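Local atomic coordinates of N-acetyltransferase (Staphylococcus aureus subsp. aureus, PDB entry 4LUA), a protein that probably transfers an acetyl group from acetyl-coenzyme A to an amine acceptor that has not been established. Residues K87-T92 with E101-I106. Numbering follows the deposited sequence.
Sequences KYNFVT and ELINFI
N89 reaches from strand 83-91 to L102 and I103 on helix 96-112, the strand and helix that follow one another in the GNAT fold. In relatives the junction between these two elements holds the pyrophosphate of acetyl-coenzyme A. The interface is small, about 90 Å² in all, and buried; the closest CA atoms, those of N89 and I103, are still 9.4 Å apart.

Van der Waals contacts join the two segments. CG of N89 stands anti to the backbone N (chi1 -178°), extending the amide toward the helix. ND2 of N89 lies 4.0 Å from CD2 of L102, the two side chains running antiparallel alongside each other. On the other amide branch, OD1 of N89 is 4.3 Å from CD1 of I103, a looser approach made by the tip of the isoleucine. L102 also packs on A70 of strand 65-75 and on F58 and C60 of strand 55-62, the next one across the sheet, while I103 touches L136.

The strand is irregular at Y88 and N89. K87 pairs with A71 but F90 with T69, so Y88 and N89 together face the single residue A70: a beta bulge, with Y88 at positive phi (53°). The backbone N-H of N89 bonds OE2 of E28, and its backbone is also bonded to F29.

Hydrogen bonds grip both the oxygen and the nitrogen of the buried amide, linking sheet and helix and fixing its rotation. OD1 of N89 accepts from ND2 of N99, one helical turn before I103, and ND2 of N89 donates to the carbonyl O of T69 on strand 65-75.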
ATOM      1  N   LYS A  87      -3.011  -1.280   1.004  1.00 14.48           N
ATOM      2  CA  LYS A  87      -3.582   0.042   0.710  1.00 15.00           C
ATOM      3  C   LYS A  87      -2.598   1.124   1.111  1.00 13.19           C
ATOM      4  O   LYS A  87      -1.644   0.892   1.887  1.00 15.31           O
ATOM      5  CB  LYS A  87      -4.912   0.244   1.540  1.00 18.44           C
ATOM      6  CG  LYS A  87      -5.997  -0.628   0.938  1.00 26.41           C
ATOM      7  CD  LYS A  87      -7.342  -0.366   1.563  1.00 42.70           C
ATOM      8  CE  LYS A  87      -8.221   0.494   0.683  1.00 50.79           C
ATOM      9  NZ  LYS A  87      -9.367   1.039   1.475  1.00 56.58           N
ATOM     10  N   TYR A  88      -2.887   2.341   0.649  1.00 14.01           N
ATOM     11  CA  TYR A  88      -2.185   3.552   1.145  1.00 14.49           C
ATOM     12  C   TYR A  88      -0.672   3.390   1.043  1.00 15.80           C
ATOM     13  O   TYR A  88       0.069   3.650   2.003  1.00 14.40           O
ATOM     14  CB  TYR A  88      -2.605   3.876   2.591  1.00 17.37           C
ATOM     15  CG  TYR A  88      -4.122   3.928   2.718  1.00 18.94           C
ATOM     16  CD1 TYR A  88      -4.885   4.703   1.858  1.00 22.30           C
ATOM     17  CD2 TYR A  88      -4.766   3.162   3.676  1.00 21.12           C
ATOM     18  CE1 TYR A  88      -6.285   4.727   1.973  1.00 23.97           C
ATOM     19  CE2 TYR A  88      -6.150   3.178   3.786  1.00 21.92           C
ATOM     20  CZ  TYR A  88      -6.884   3.949   2.917  1.00 24.92           C
ATOM     21  OH  TYR A  88      -8.274   3.976   3.032  1.00 28.79           O
ATOM     22  N   ASN A  89      -0.214   3.021  -0.144  1.00 13.21           N
ATOM     23  CA  ASN A  89       1.231   2.769  -0.368  1.00 12.70           C
ATOM     24  C   ASN A  89       1.803   4.009  -1.019  1.00 13.88           C
ATOM     25  O   ASN A  89       1.568   4.278  -2.214  1.00 13.80           O
ATOM     26  CB  ASN A  89       1.328   1.536  -1.267  1.00 13.86           C
ATOM     27  CG  ASN A  89       2.783   1.072  -1.587  1.00 13.31           C
ATOM     28  OD1 ASN A  89       2.989   0.413  -2.607  1.00 13.33           O
ATOM     29  ND2 ASN A  89       3.784   1.460  -0.775  1.00 13.96           N
ATOM     30  N   PHE A  90       2.506   4.824  -0.220  1.00 13.48           N
ATOM     31  CA  PHE A  90       3.160   6.034  -0.744  1.00 14.81           C
ATOM     32  C   PHE A  90       4.641   5.884  -0.539  1.00 16.01           C
ATOM     33  O   PHE A  90       5.090   5.610   0.586  1.00 15.40           O
ATOM     34  CB  PHE A  90       2.654   7.276   0.048  1.00 16.74           C
ATOM     35  CG  PHE A  90       1.189   7.550  -0.159  1.00 14.75           C
ATOM     36  CD1 PHE A  90       0.747   8.396  -1.158  1.00 16.67           C
ATOM     37  CD2 PHE A  90       0.259   6.951   0.686  1.00 16.33           C
ATOM     38  CE1 PHE A  90      -0.635   8.647  -1.362  1.00 18.73           C
ATOM     39  CE2 PHE A  90      -1.116   7.195   0.500  1.00 16.00           C
ATOM     40  CZ  PHE A  90      -1.563   8.041  -0.505  1.00 18.00           C
ATOM     41  N   VAL A  91       5.413   6.046  -1.620  1.00 14.50           N
ATOM     42  CA  VAL A  91       6.853   5.771  -1.555  1.00 15.02           C
ATOM     43  C   VAL A  91       7.584   6.971  -2.149  1.00 16.77           C
ATOM     44  O   VAL A  91       7.277   7.357  -3.278  1.00 17.99           O
ATOM     45  CB  VAL A  91       7.194   4.581  -2.455  1.00 18.19           C
ATOM     46  CG1 VAL A  91       8.674   4.227  -2.286  1.00 16.75           C
ATOM     47  CG2 VAL A  91       6.266   3.428  -2.203  1.00 22.94           C
ATOM     48  N   THR A  92       8.524   7.579  -1.409  1.00 16.10           N
ATOM     49  CA  THR A  92       9.300   8.696  -1.947  1.00 16.44           C
ATOM     50  C   THR A  92       9.942   8.272  -3.270  1.00 16.32           C
ATOM     51  O   THR A  92      10.540   7.214  -3.353  1.00 19.47           O
ATOM     52  CB  THR A  92      10.342   9.166  -0.929  1.00 20.18           C
ATOM     53  OG1 THR A  92       9.638   9.638   0.230  1.00 22.90           O
ATOM     54  CG2 THR A  92      11.141  10.358  -1.533  1.00 23.22           C
ATOM     55  N   GLU A 101      11.378  -3.902  -0.767  1.00 16.03           N
ATOM     56  CA  GLU A 101      11.706  -4.324   0.616  1.00 17.84           C
ATOM     57  C   GLU A 101      10.442  -4.240   1.483  1.00 18.02           C
ATOM     58  O   GLU A 101      10.114  -5.161   2.271  1.00 17.92           O
ATOM     59  CB  GLU A 101      12.827  -3.481   1.207  1.00 20.01           C
ATOM     60  CG  GLU A 101      14.210  -3.974   0.866  1.00 39.70           C
ATOM     61  CD  GLU A 101      15.294  -3.080   1.482  1.00 57.55           C
ATOM     62  OE1 GLU A 101      15.049  -2.517   2.582  1.00 59.54           O
ATOM     63  OE2 GLU A 101      16.374  -2.930   0.853  1.00 65.27           O
ATOM     64  N   LEU A 102       9.647  -3.176   1.286  1.00 14.86           N
ATOM     65  CA  LEU A 102       8.420  -3.001   2.066  1.00 14.62           C
ATOM     66  C   LEU A 102       7.355  -4.087   1.777  1.00 14.53           C
ATOM     67  O   LEU A 102       6.795  -4.712   2.704  1.00 15.66           O
ATOM     68  CB  LEU A 102       7.837  -1.580   1.815  1.00 13.13           C
ATOM     69  CG  LEU A 102       6.531  -1.296   2.550  1.00 13.78           C
ATOM     70  CD1 LEU A 102       6.624  -1.449   4.105  1.00 16.15           C
ATOM     71  CD2 LEU A 102       6.157   0.138   2.223  1.00 15.41           C
ATOM     72  N   ILE A 103       7.054  -4.355   0.496  1.00 12.83           N
ATOM     73  CA  ILE A 103       6.011  -5.325   0.171  1.00 13.77           C
ATOM     74  C   ILE A 103       6.523  -6.743   0.503  1.00 14.10           C
ATOM     75  O   ILE A 103       5.744  -7.588   0.961  1.00 16.00           O
ATOM     76  CB  ILE A 103       5.573  -5.154  -1.294  1.00 14.03           C
ATOM     77  CG1 ILE A 103       5.070  -3.728  -1.552  1.00 14.28           C
ATOM     78  CG2 ILE A 103       4.525  -6.202  -1.616  1.00 17.61           C
ATOM     79  CD1 ILE A 103       3.895  -3.264  -0.572  1.00 18.05           C
ATOM     80  N   ASN A 104       7.825  -7.036   0.316  1.00 14.01           N
ATOM     81  CA  ASN A 104       8.326  -8.364   0.756  1.00 15.64           C
ATOM     82  C   ASN A 104       8.162  -8.545   2.278  1.00 17.98           C
ATOM     83  O   ASN A 104       7.817  -9.646   2.777  1.00 18.34           O
ATOM     84  CB  ASN A 104       9.785  -8.601   0.365  1.00 16.27           C
ATOM     85  CG  ASN A 104       9.914  -9.252  -0.992  1.00 21.85           C
ATOM     86  OD1 ASN A 104       9.165 -10.173  -1.315  1.00 22.87           O
ATOM     87  ND2 ASN A 104      10.899  -8.803  -1.789  1.00 23.79           N
ATOM     88  N   PHE A 105       8.415  -7.445   3.018  1.00 14.89           N
ATOM     89  CA  PHE A 105       8.136  -7.510   4.440  1.00 15.62           C
ATOM     90  C   PHE A 105       6.667  -7.791   4.719  1.00 13.47           C
ATOM     91  O   PHE A 105       6.382  -8.639   5.590  1.00 16.98           O
ATOM     92  CB  PHE A 105       8.625  -6.215   5.158  1.00 17.38           C
ATOM     93  CG  PHE A 105       7.914  -5.973   6.452  1.00 13.57           C
ATOM     94  CD1 PHE A 105       8.352  -6.530   7.625  1.00 14.93           C
ATOM     95  CD2 PHE A 105       6.732  -5.238   6.430  1.00 17.85           C
ATOM     96  CE1 PHE A 105       7.653  -6.339   8.839  1.00 17.82           C
ATOM     97  CE2 PHE A 105       5.990  -5.115   7.547  1.00 15.53           C
ATOM     98  CZ  PHE A 105       6.438  -5.677   8.780  1.00 15.68           C
ATOM     99  N   ILE A 106       5.755  -7.098   4.024  1.00 13.75           N
ATOM    100  CA  ILE A 106       4.325  -7.344   4.237  1.00 14.87           C
ATOM    101  C   ILE A 106       3.942  -8.812   3.952  1.00 14.74           C
ATOM    102  O   ILE A 106       3.177  -9.417   4.738  1.00 17.03           O
ATOM    103  CB  ILE A 106       3.457  -6.325   3.467  1.00 13.28           C
ATOM    104  CG1 ILE A 106       3.671  -4.974   4.104  1.00 15.51           C
ATOM    105  CG2 ILE A 106       1.985  -6.779   3.492  1.00 18.02           C
ATOM    106  CD1 ILE A 106       2.913  -3.827   3.403  1.00 16.51           C
TER